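Local structure of BCL2-like 10 (Danio rerio, 6H1N) at residues Cys7-Gln12 against Gly138-Phe143; Leu14-Asp19 against Pro31-Ala36; Ser93-Thr98 against Glu120-Tyr125. The protein is a pro-survival member of the Bcl-2 family that restrains apoptosis, probably by capturing the BH3 helices of pro-apoptotic relatives, and may have channel activity. All blocks are in the same frame, centred on the assembly; numbering follows the deposited sequence. Where two conformers were deposited one is given.

Contact 1: Cys7-Gln12 against Gly138-Phe143; sequences CWLREQ and GGWEGF
Gln12 and Trp140 meet where helix 5-24 passes the start of helix 139-149 in the all-helical Bcl-2 fold. Gly138-Phe143 carries the Gly-Gly-Trp sequence of the BH2 motif. The short helical segments lie at 48° with their axes 11.3 Å apart, so side chains and one water fill the interval.

The apolar part of the contact is flank-to-flank packing of Gln12 and Leu9 on Trp140 and Gly139. Gln12 and the Trp140 side chain run alongside one another, pointing opposite ways, with the amide nearly perpendicular to the indole. Gln12 CB lies 3.7 Å from Trp140 CD1, and Gln12 OE1 sits at the edge of the indole, in its plane. Leu9 brings a methyl to the glycine turn, CD2 being 4.2 Å from Gly139 CA. The backbone angles of Gly139 suit glycine, because a beta carbon would collide with the carbonyl O of Gly138. Gly138, with positive phi, is the C-prime residue of the Schellman motif that ends helix 131-136.

The polar link is a water. It donates to Gln12 OE1 at 2.8 Å and to Glu141 OE1 at 2.7 Å. It also accepts from the backbone N of Trp140 at 3.0 Å. Three bonds thus fix it between the helices. The indole NE1 of Trp140 has its own partner, Thr13 OG1, which is also hydrogen-bonded to Leu9 O.

The last group is aromatic. Trp8 has CG anti to the backbone N (chi1 -168°), which lets the far rim of its ring reach Glu141. Gln12 OE1 lies 3.2 Å above the centre of one face of this ring. The Glu141 carboxylate, its plane 18° from that of the ring, brings OE2 to 3.1 Å from Trp8 CH2.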
loop_
_atom_site.group_PDB
_atom_site.type_symbol
_atom_site.label_atom_id
_atom_site.label_comp_id
_atom_site.label_asym_id
_atom_site.label_seq_id
_atom_site.Cartn_x
_atom_site.Cartn_y
_atom_site.Cartn_z
ATOM N N CYS A 7 -15.323 -8.483 0.798
ATOM C CA CYS A 7 -15.541 -7.391 1.735
ATOM C C CYS A 7 -14.524 -7.416 2.871
ATOM O O CYS A 7 -13.882 -6.402 3.183
ATOM C CB CYS A 7 -16.963 -7.500 2.257
ATOM S SG CYS A 7 -17.238 -6.255 3.453
ATOM N N TRP A 8 -14.321 -8.577 3.482
ATOM C CA TRP A 8 -13.344 -8.635 4.555
ATOM C C TRP A 8 -11.941 -8.280 4.062
ATOM O O TRP A 8 -11.221 -7.532 4.729
ATOM C CB TRP A 8 -13.352 -10.001 5.211
ATOM C CG TRP A 8 -12.551 -10.007 6.521
ATOM C CD1 TRP A 8 -12.655 -9.131 7.608
ATOM C CD2 TRP A 8 -11.530 -10.940 6.863
ATOM N NE1 TRP A 8 -11.758 -9.498 8.595
ATOM C CE2 TRP A 8 -11.053 -10.598 8.160
ATOM C CE3 TRP A 8 -10.971 -12.046 6.198
ATOM C CZ2 TRP A 8 -10.044 -11.331 8.803
ATOM C CZ3 TRP A 8 -9.974 -12.781 6.840
ATOM C CH2 TRP A 8 -9.519 -12.416 8.131
ATOM N N LEU A 9 -11.538 -8.782 2.892
ATOM C CA LEU A 9 -10.212 -8.425 2.394
ATOM C C LEU A 9 -10.098 -6.938 2.085
ATOM O O LEU A 9 -9.048 -6.331 2.336
ATOM C CB LEU A 9 -9.875 -9.219 1.140
ATOM C CG LEU A 9 -9.542 -10.677 1.412
ATOM C CD1 LEU A 9 -9.477 -11.383 0.078
ATOM C CD2 LEU A 9 -8.263 -10.920 2.179
ATOM N N ARG A 10 -11.121 -6.359 1.449
ATOM C CA ARG A 10 -11.107 -4.929 1.145
ATOM C C ARG A 10 -10.974 -4.100 2.413
ATOM O O ARG A 10 -10.162 -3.167 2.475
ATOM C CB ARG A 10 -12.383 -4.530 0.384
ATOM C CG ARG A 10 -12.440 -5.036 -1.080
ATOM C CD ARG A 10 -13.577 -4.375 -1.948
ATOM N NE ARG A 10 -14.896 -4.442 -1.303
ATOM C CZ ARG A 10 -15.782 -5.425 -1.481
ATOM N NH1 ARG A 10 -16.948 -5.408 -0.843
ATOM N NH2 ARG A 10 -15.522 -6.424 -2.318
ATOM N N GLU A 11 -11.803 -4.389 3.422
ATOM C CA GLU A 11 -11.755 -3.632 4.670
ATOM C C GLU A 11 -10.397 -3.771 5.343
ATOM O O GLU A 11 -9.843 -2.789 5.851
ATOM C CB GLU A 11 -12.869 -4.089 5.616
ATOM C CG GLU A 11 -14.260 -3.832 4.994
ATOM C CD GLU A 11 -14.664 -2.347 5.052
ATOM O OE1 GLU A 11 -13.802 -1.561 5.479
ATOM O OE2 GLU A 11 -15.806 -1.956 4.699
ATOM N N GLN A 12 -9.872 -4.995 5.397
ATOM C CA GLN A 12 -8.572 -5.219 6.016
ATOM C C GLN A 12 -7.494 -4.439 5.298
ATOM O O GLN A 12 -6.680 -3.761 5.927
ATOM C CB GLN A 12 -8.207 -6.693 5.986
ATOM C CG GLN A 12 -8.742 -7.571 7.057
ATOM C CD GLN A 12 -8.115 -8.959 6.897
ATOM O OE1 GLN A 12 -8.481 -9.725 6.006
ATOM N NE2 GLN A 12 -7.098 -9.233 7.692
ATOM N N GLY A 138 -3.414 -17.022 0.895
ATOM C CA GLY A 138 -3.712 -17.027 2.306
ATOM C C GLY A 138 -4.170 -15.708 2.887
ATOM O O GLY A 138 -4.292 -15.607 4.109
ATOM N N GLY A 139 -4.431 -14.701 2.079
ATOM C CA GLY A 139 -5.007 -13.553 2.775
ATOM C C GLY A 139 -3.912 -12.834 3.557
ATOM O O GLY A 139 -2.723 -13.127 3.379
ATOM N N TRP A 140 -4.312 -11.861 4.412
ATOM C CA TRP A 140 -3.317 -11.108 5.195
ATOM C C TRP A 140 -2.648 -12.034 6.200
ATOM O O TRP A 140 -1.513 -11.777 6.609
ATOM C CB TRP A 140 -3.915 -9.814 5.869
ATOM C CG TRP A 140 -4.204 -8.826 4.771
ATOM C CD1 TRP A 140 -5.422 -8.493 4.265
ATOM C CD2 TRP A 140 -3.236 -8.149 3.946
ATOM N NE1 TRP A 140 -5.280 -7.650 3.186
ATOM C CE2 TRP A 140 -3.941 -7.433 2.962
ATOM C CE3 TRP A 140 -1.847 -8.081 3.955
ATOM C CZ2 TRP A 140 -3.301 -6.646 1.988
ATOM C CZ3 TRP A 140 -1.205 -7.290 3.004
ATOM C CH2 TRP A 140 -1.932 -6.592 2.031
ATOM N N GLU A 141 -3.284 -13.153 6.536
ATOM C CA GLU A 141 -2.580 -14.106 7.380
ATOM C C GLU A 141 -1.364 -14.646 6.648
ATOM O O GLU A 141 -0.294 -14.807 7.243
ATOM C CB GLU A 141 -3.514 -15.226 7.828
ATOM C CG GLU A 141 -4.703 -14.698 8.646
ATOM C CD GLU A 141 -5.792 -13.898 7.818
ATOM O OE1 GLU A 141 -5.890 -14.061 6.565
ATOM O OE2 GLU A 141 -6.561 -13.105 8.440
ATOM N N GLY A 142 -1.476 -14.856 5.339
ATOM C CA GLY A 142 -0.335 -15.374 4.599
ATOM C C GLY A 142 0.778 -14.354 4.474
ATOM O O GLY A 142 1.964 -14.694 4.528
ATOM N N PHE A 143 0.413 -13.089 4.302
ATOM C CA PHE A 143 1.396 -12.021 4.423
ATOM C C PHE A 143 2.159 -12.087 5.744
ATOM O O PHE A 143 3.388 -11.958 5.754
ATOM C CB PHE A 143 0.697 -10.686 4.286
ATOM C CG PHE A 143 1.618 -9.499 4.375
ATOM C CD1 PHE A 143 2.597 -9.289 3.443
ATOM C CD2 PHE A 143 1.490 -8.565 5.384
ATOM C CE1 PHE A 143 3.443 -8.135 3.511
ATOM C CE2 PHE A 143 2.347 -7.422 5.452
ATOM C CZ PHE A 143 3.302 -7.212 4.510
HETATM O O HOH W 1 -7.201 -12.082 5.226
#

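Contact 2: Leu14-Asp19 against Pro31-Ala36; sequences LLLAED and PPSESA
Leu16 presses one methyl, CD1, onto the backbone at Ser35 and Ala36. CD1 is 3.2 Å from Ala36 N and 3.3 Å from Ala36 CA, so the fit is tight. The same methyl also touches both beta carbons, with Ala36 CB at 3.8 Å. CG of Leu16 is anti to the backbone N (chi1 -166°), which carries the branch across to the second helix.

Asp19 makes the other half of the first shell. Its carboxylate straddles Pro32 and Ala36. OD1 lies 3.2 Å from Pro32 CD, against the ring of the proline. OD2 lies 3.5 Å from Ala36 CB. These are van der Waals contacts. The polar partner of the carboxylate is elsewhere: OD1 forms a salt bridge with Arg40, one helical turn beyond Ala36, and Arg40 also touches Pro32. With an alanine here, Arg40 would probably lose its charged mate and a gap would open beside Pro32 and Ala36.

The first two long helices of the Bcl-2 fold, 5-24 and 34-49, are joined here. The contact closes the loop between them just where the second helix begins. Ser33 is the N-cap of that helix. Its OG accepts from Ala36 N at 3.1 Å with an N-H...O angle of 160°. This bond satisfies an amide of the first turn and sets the backbone over which Leu16 CD1 lies.

Further out, Leu16 continues the packing onto Met39, Phe95 and Trp140. Ser35 touches Trp140 and Cys144 of helix 139-149.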
loop_
_atom_site.group_PDB
_atom_site.type_symbol
_atom_site.label_atom_id
_atom_site.label_comp_id
_atom_site.label_asym_id
_atom_site.label_seq_id
_atom_site.Cartn_x
_atom_site.Cartn_y
_atom_site.Cartn_z
ATOM N N LEU A 14 -7.864 -1.780 3.481
ATOM C CA LEU A 14 -8.110 -0.356 3.692
ATOM C C LEU A 14 -7.477 0.131 4.985
ATOM O O LEU A 14 -6.828 1.182 5.019
ATOM C CB LEU A 14 -9.616 -0.091 3.721
ATOM C CG LEU A 14 -10.067 1.317 4.158
ATOM C CD1 LEU A 14 -9.764 2.342 3.074
ATOM C CD2 LEU A 14 -11.557 1.391 4.614
ATOM N N LEU A 15 -7.731 -0.584 6.070
ATOM C CA LEU A 15 -7.189 -0.186 7.352
ATOM C C LEU A 15 -5.688 -0.444 7.429
ATOM O O LEU A 15 -4.971 0.313 8.090
ATOM C CB LEU A 15 -7.971 -0.910 8.442
ATOM C CG LEU A 15 -9.466 -0.571 8.491
ATOM C CD1 LEU A 15 -10.187 -1.506 9.412
ATOM C CD2 LEU A 15 -9.605 0.839 8.953
ATOM N N LEU A 16 -5.179 -1.450 6.750
ATOM C CA LEU A 16 -3.721 -1.570 6.707
ATOM C C LEU A 16 -3.102 -0.365 6.004
ATOM O O LEU A 16 -2.065 0.161 6.434
ATOM C CB LEU A 16 -3.379 -2.860 6.007
ATOM C CG LEU A 16 -1.964 -3.387 6.110
ATOM C CD1 LEU A 16 -1.666 -3.707 7.568
ATOM C CD2 LEU A 16 -1.865 -4.626 5.239
ATOM N N ALA A 17 -3.720 0.075 4.905
ATOM C CA ALA A 17 -3.182 1.223 4.190
ATOM C C ALA A 17 -3.373 2.491 4.988
ATOM O O ALA A 17 -2.530 3.394 4.931
ATOM C CB ALA A 17 -3.834 1.375 2.815
ATOM N N GLU A 18 -4.482 2.611 5.727
ATOM C CA GLU A 18 -4.620 3.789 6.579
ATOM C C GLU A 18 -3.535 3.800 7.649
ATOM O O GLU A 18 -2.984 4.854 7.981
ATOM C CB GLU A 18 -6.012 3.855 7.217
ATOM C CG GLU A 18 -7.211 3.907 6.234
ATOM C CD GLU A 18 -7.639 5.318 5.870
ATOM O OE1 GLU A 18 -6.863 6.256 6.188
ATOM O OE2 GLU A 18 -8.744 5.467 5.276
ATOM N N ASP A 19 -3.190 2.634 8.181
ATOM C CA ASP A 19 -2.121 2.624 9.170
ATOM C C ASP A 19 -0.795 3.079 8.563
ATOM O O ASP A 19 -0.100 3.925 9.134
ATOM C CB ASP A 19 -1.991 1.240 9.781
ATOM C CG ASP A 19 -0.866 1.200 10.766
ATOM O OD1 ASP A 19 -0.969 1.888 11.790
ATOM O OD2 ASP A 19 0.179 0.591 10.506
ATOM N N PRO A 31 1.386 -0.708 16.413
ATOM C CA PRO A 31 0.695 -1.274 15.275
ATOM C C PRO A 31 -0.684 -1.787 15.651
ATOM O O PRO A 31 -0.878 -2.479 16.669
ATOM C CB PRO A 31 1.625 -2.406 14.815
ATOM C CG PRO A 31 3.046 -1.955 15.258
ATOM C CD PRO A 31 2.739 -1.286 16.599
ATOM N N PRO A 32 -1.690 -1.488 14.821
ATOM C CA PRO A 32 -3.050 -1.916 15.164
ATOM C C PRO A 32 -3.335 -3.402 14.942
ATOM O O PRO A 32 -4.416 -3.864 15.346
ATOM C CB PRO A 32 -3.924 -1.043 14.241
ATOM C CG PRO A 32 -3.107 -0.645 13.167
ATOM C CD PRO A 32 -1.700 -0.484 13.748
ATOM N N SER A 33 -2.430 -4.140 14.299
ATOM C CA SER A 33 -2.653 -5.535 13.934
ATOM C C SER A 33 -1.304 -6.165 13.612
ATOM O O SER A 33 -0.288 -5.480 13.488
ATOM C CB SER A 33 -3.595 -5.638 12.742
ATOM O OG SER A 33 -2.965 -5.095 11.592
ATOM N N GLU A 34 -1.298 -7.486 13.486
ATOM C CA GLU A 34 -0.057 -8.139 13.108
ATOM C C GLU A 34 0.339 -7.768 11.689
ATOM O O GLU A 34 1.517 -7.508 11.409
ATOM C CB GLU A 34 -0.198 -9.644 13.242
ATOM C CG GLU A 34 1.106 -10.368 13.049
ATOM C CD GLU A 34 0.986 -11.894 13.167
ATOM O OE1 GLU A 34 -0.146 -12.407 13.359
ATOM O OE2 GLU A 34 2.033 -12.582 13.059
ATOM N N SER A 35 -0.630 -7.740 10.776
ATOM C CA SER A 35 -0.340 -7.355 9.398
ATOM C C SER A 35 0.298 -5.966 9.321
ATOM O O SER A 35 1.224 -5.746 8.530
ATOM C CB SER A 35 -1.628 -7.408 8.575
ATOM O OG SER A 35 -2.218 -8.699 8.614
ATOM N N ALA A 36 -0.198 -5.018 10.127
ATOM C CA ALA A 36 0.394 -3.674 10.192
ATOM C C ALA A 36 1.831 -3.677 10.724
ATOM O O ALA A 36 2.699 -2.977 10.176
ATOM C CB ALA A 36 -0.512 -2.790 11.057
#

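Contact 3: Ser93-Thr98 against Glu120-Tyr125; sequences SIFTFT and ETIADY
Ile94 and Ile122 face each other with their CA atoms 7.9 Å apart, on helical segments that run nearly antiparallel (167°) with axes 11.5 Å apart. These segments belong to helices 88-108 and 115-129, the two adjacent central helices of the Bcl-2 fold.

Ile122 is the hub. Its two branches touch three residues of the other helix. CG1 lies anti to the carbonyl carbon (chi1 -69°) and the branch is extended beyond it, so CD1 meets Thr98 and CG2 is left for Phe95. Thr98 and Ile122 meet tip to tip, with Thr98 OG1 3.4 Å from Ile122 CD1. Ile122 CG2 reaches the far end of the Phe95 ring, 4.1 Å from CZ, and the two side chains cross at a slant. Between these two contacts, Ile94 and Ile122 lie side by side with their directions reversed, Ile94 CG2 lying 4.1 Å from Ile122 CG1.

Ile94 also touches Tyr125, one turn on from Ile122. Its CD1 is 3.8 Å from Tyr125 CE1, and the two side chains are roughly perpendicular.

The hydroxyl of Thr98 is buried against the Ile122 methyl but has a partner in its own helix. OG1 donates to Ile94 O at 3.0 Å, with a C=O...O angle of 149°. The same oxygen accepts from Thr98 N, and the two donors come from opposite faces of the carbonyl plane. This bond fixes the rotation of Thr98 against Ile122 CD1.

All five touching residues are buried. Around them, helix 69-81 brings Met77 onto Ile94 and Tyr125. Helix 34-49 lays Met39 on Phe95. Helix 5-24 adds Ala17 on Phe95 and Thr13 on Ile122.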
loop_
_atom_site.group_PDB
_atom_site.type_symbol
_atom_site.label_atom_id
_atom_site.label_comp_id
_atom_site.label_asym_id
_atom_site.label_seq_id
_atom_site.Cartn_x
_atom_site.Cartn_y
_atom_site.Cartn_z
ATOM N N SER A 93 5.592 -3.144 -2.340
ATOM C CA SER A 93 6.036 -1.968 -3.104
ATOM C C SER A 93 4.899 -0.962 -3.267
ATOM O O SER A 93 5.136 0.255 -3.261
ATOM C CB SER A 93 6.631 -2.401 -4.456
ATOM O OG SER A 93 5.659 -2.851 -5.375
ATOM N N ILE A 94 3.653 -1.434 -3.319
ATOM C CA ILE A 94 2.518 -0.534 -3.435
ATOM C C ILE A 94 2.409 0.331 -2.186
ATOM O O ILE A 94 2.239 1.554 -2.274
ATOM C CB ILE A 94 1.235 -1.342 -3.697
ATOM C CG1 ILE A 94 1.239 -1.919 -5.124
ATOM C CG2 ILE A 94 0.032 -0.470 -3.552
ATOM C CD1 ILE A 94 0.168 -3.046 -5.360
ATOM N N PHE A 95 2.574 -0.291 -1.005
ATOM C CA PHE A 95 2.479 0.436 0.257
ATOM C C PHE A 95 3.631 1.411 0.386
ATOM O O PHE A 95 3.423 2.592 0.681
ATOM C CB PHE A 95 2.424 -0.556 1.428
ATOM C CG PHE A 95 1.064 -1.148 1.621
ATOM C CD1 PHE A 95 0.224 -0.698 2.629
ATOM C CD2 PHE A 95 0.608 -2.136 0.762
ATOM C CE1 PHE A 95 -1.050 -1.239 2.792
ATOM C CE2 PHE A 95 -0.667 -2.680 0.904
ATOM C CZ PHE A 95 -1.497 -2.240 1.923
ATOM N N THR A 96 4.837 0.964 0.044
ATOM C CA THR A 96 6.020 1.825 0.079
ATOM C C THR A 96 5.795 3.097 -0.715
ATOM O O THR A 96 6.005 4.212 -0.217
ATOM C CB THR A 96 7.204 1.045 -0.479
ATOM O OG1 THR A 96 7.419 -0.118 0.340
ATOM C CG2 THR A 96 8.450 1.906 -0.540
ATOM N N PHE A 97 5.363 2.934 -1.967
ATOM C CA PHE A 97 5.154 4.084 -2.832
ATOM C C PHE A 97 4.138 5.021 -2.228
ATOM O O PHE A 97 4.374 6.234 -2.133
ATOM C CB PHE A 97 4.701 3.639 -4.217
ATOM C CG PHE A 97 4.340 4.785 -5.122
ATOM C CD1 PHE A 97 5.325 5.530 -5.767
ATOM C CD2 PHE A 97 3.024 5.139 -5.300
ATOM C CE1 PHE A 97 5.000 6.592 -6.582
ATOM C CE2 PHE A 97 2.695 6.161 -6.140
ATOM C CZ PHE A 97 3.691 6.893 -6.787
ATOM N N THR A 98 3.020 4.488 -1.746
ATOM C CA THR A 98 1.983 5.358 -1.221
ATOM C C THR A 98 2.412 6.049 0.059
ATOM O O THR A 98 1.961 7.168 0.347
ATOM C CB THR A 98 0.728 4.564 -0.973
ATOM O OG1 THR A 98 0.361 3.894 -2.178
ATOM C CG2 THR A 98 -0.346 5.501 -0.632
ATOM N N GLU A 120 -8.354 3.864 -0.040
ATOM C CA GLU A 120 -9.456 3.216 -0.737
ATOM C C GLU A 120 -8.993 2.656 -2.064
ATOM O O GLU A 120 -9.361 1.535 -2.446
ATOM C CB GLU A 120 -10.585 4.207 -0.967
ATOM C CG GLU A 120 -11.576 4.288 0.119
ATOM C CD GLU A 120 -12.732 5.130 -0.316
ATOM O OE1 GLU A 120 -12.776 6.339 0.045
ATOM O OE2 GLU A 120 -13.560 4.554 -1.063
ATOM N N THR A 121 -8.147 3.422 -2.767
ATOM C CA THR A 121 -7.659 3.018 -4.080
ATOM C C THR A 121 -6.816 1.771 -3.945
ATOM O O THR A 121 -6.993 0.800 -4.696
ATOM C CB THR A 121 -6.860 4.158 -4.740
ATOM O OG1 THR A 121 -7.678 5.325 -4.885
ATOM C CG2 THR A 121 -6.387 3.771 -6.158
ATOM N N ILE A 122 -5.968 1.724 -2.924
ATOM C CA ILE A 122 -5.246 0.499 -2.670
ATOM C C ILE A 122 -6.222 -0.627 -2.362
ATOM O O ILE A 122 -6.138 -1.709 -2.950
ATOM C CB ILE A 122 -4.218 0.693 -1.544
ATOM C CG1 ILE A 122 -3.108 1.609 -2.047
ATOM C CG2 ILE A 122 -3.738 -0.672 -1.155
ATOM C CD1 ILE A 122 -2.185 2.103 -0.915
ATOM N N ALA A 123 -7.203 -0.379 -1.509
ATOM C CA ALA A 123 -8.087 -1.475 -1.108
ATOM C C ALA A 123 -8.880 -2.020 -2.293
ATOM O O ALA A 123 -9.144 -3.229 -2.377
ATOM C CB ALA A 123 -9.023 -0.988 -0.018
ATOM N N ASP A 124 -9.295 -1.137 -3.197
ATOM C CA ASP A 124 -10.064 -1.553 -4.360
ATOM C C ASP A 124 -9.219 -2.384 -5.305
ATOM O O ASP A 124 -9.695 -3.381 -5.861
ATOM C CB ASP A 124 -10.607 -0.326 -5.091
ATOM C CG ASP A 124 -11.723 0.339 -4.334
ATOM O OD1 ASP A 124 -12.111 1.474 -4.679
ATOM O OD2 ASP A 124 -12.180 -0.288 -3.356
ATOM N N TYR A 125 -7.969 -1.981 -5.518
ATOM C CA TYR A 125 -7.086 -2.738 -6.393
ATOM C C TYR A 125 -6.757 -4.109 -5.797
ATOM O O TYR A 125 -6.988 -5.141 -6.436
ATOM C CB TYR A 125 -5.814 -1.927 -6.676
ATOM C CG TYR A 125 -4.808 -2.664 -7.520
ATOM C CD1 TYR A 125 -3.632 -3.142 -6.965
ATOM C CD2 TYR A 125 -5.044 -2.888 -8.863
ATOM C CE1 TYR A 125 -2.732 -3.814 -7.721
ATOM C CE2 TYR A 125 -4.161 -3.567 -9.621
ATOM C CZ TYR A 125 -3.003 -4.030 -9.054
ATOM O OH TYR A 125 -2.109 -4.704 -9.845
#

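In the fold
Contact 3 lies about 3 Å from the centre of the chain. Contacts 2 and 1 lie about 10 and 13 Å from it, centre to centre. Helix 5-24 serves both contact 1 and contact 2, whose centres are about 11 Å apart. They touch where Trp140 CZ3 meets Leu16 CD2 at 3.5 Å. Contact 2 meets contact 3, about 12 Å away between centres, through Ala17 CA and Phe95 CE1 at 3.5 Å. Along the chain, contacts 2 and 3 follow in series inside the loop closed by contact 1. Helices 34-49 and 88-108 probably contribute to the BH3-binding groove, as in other pro-survival relatives.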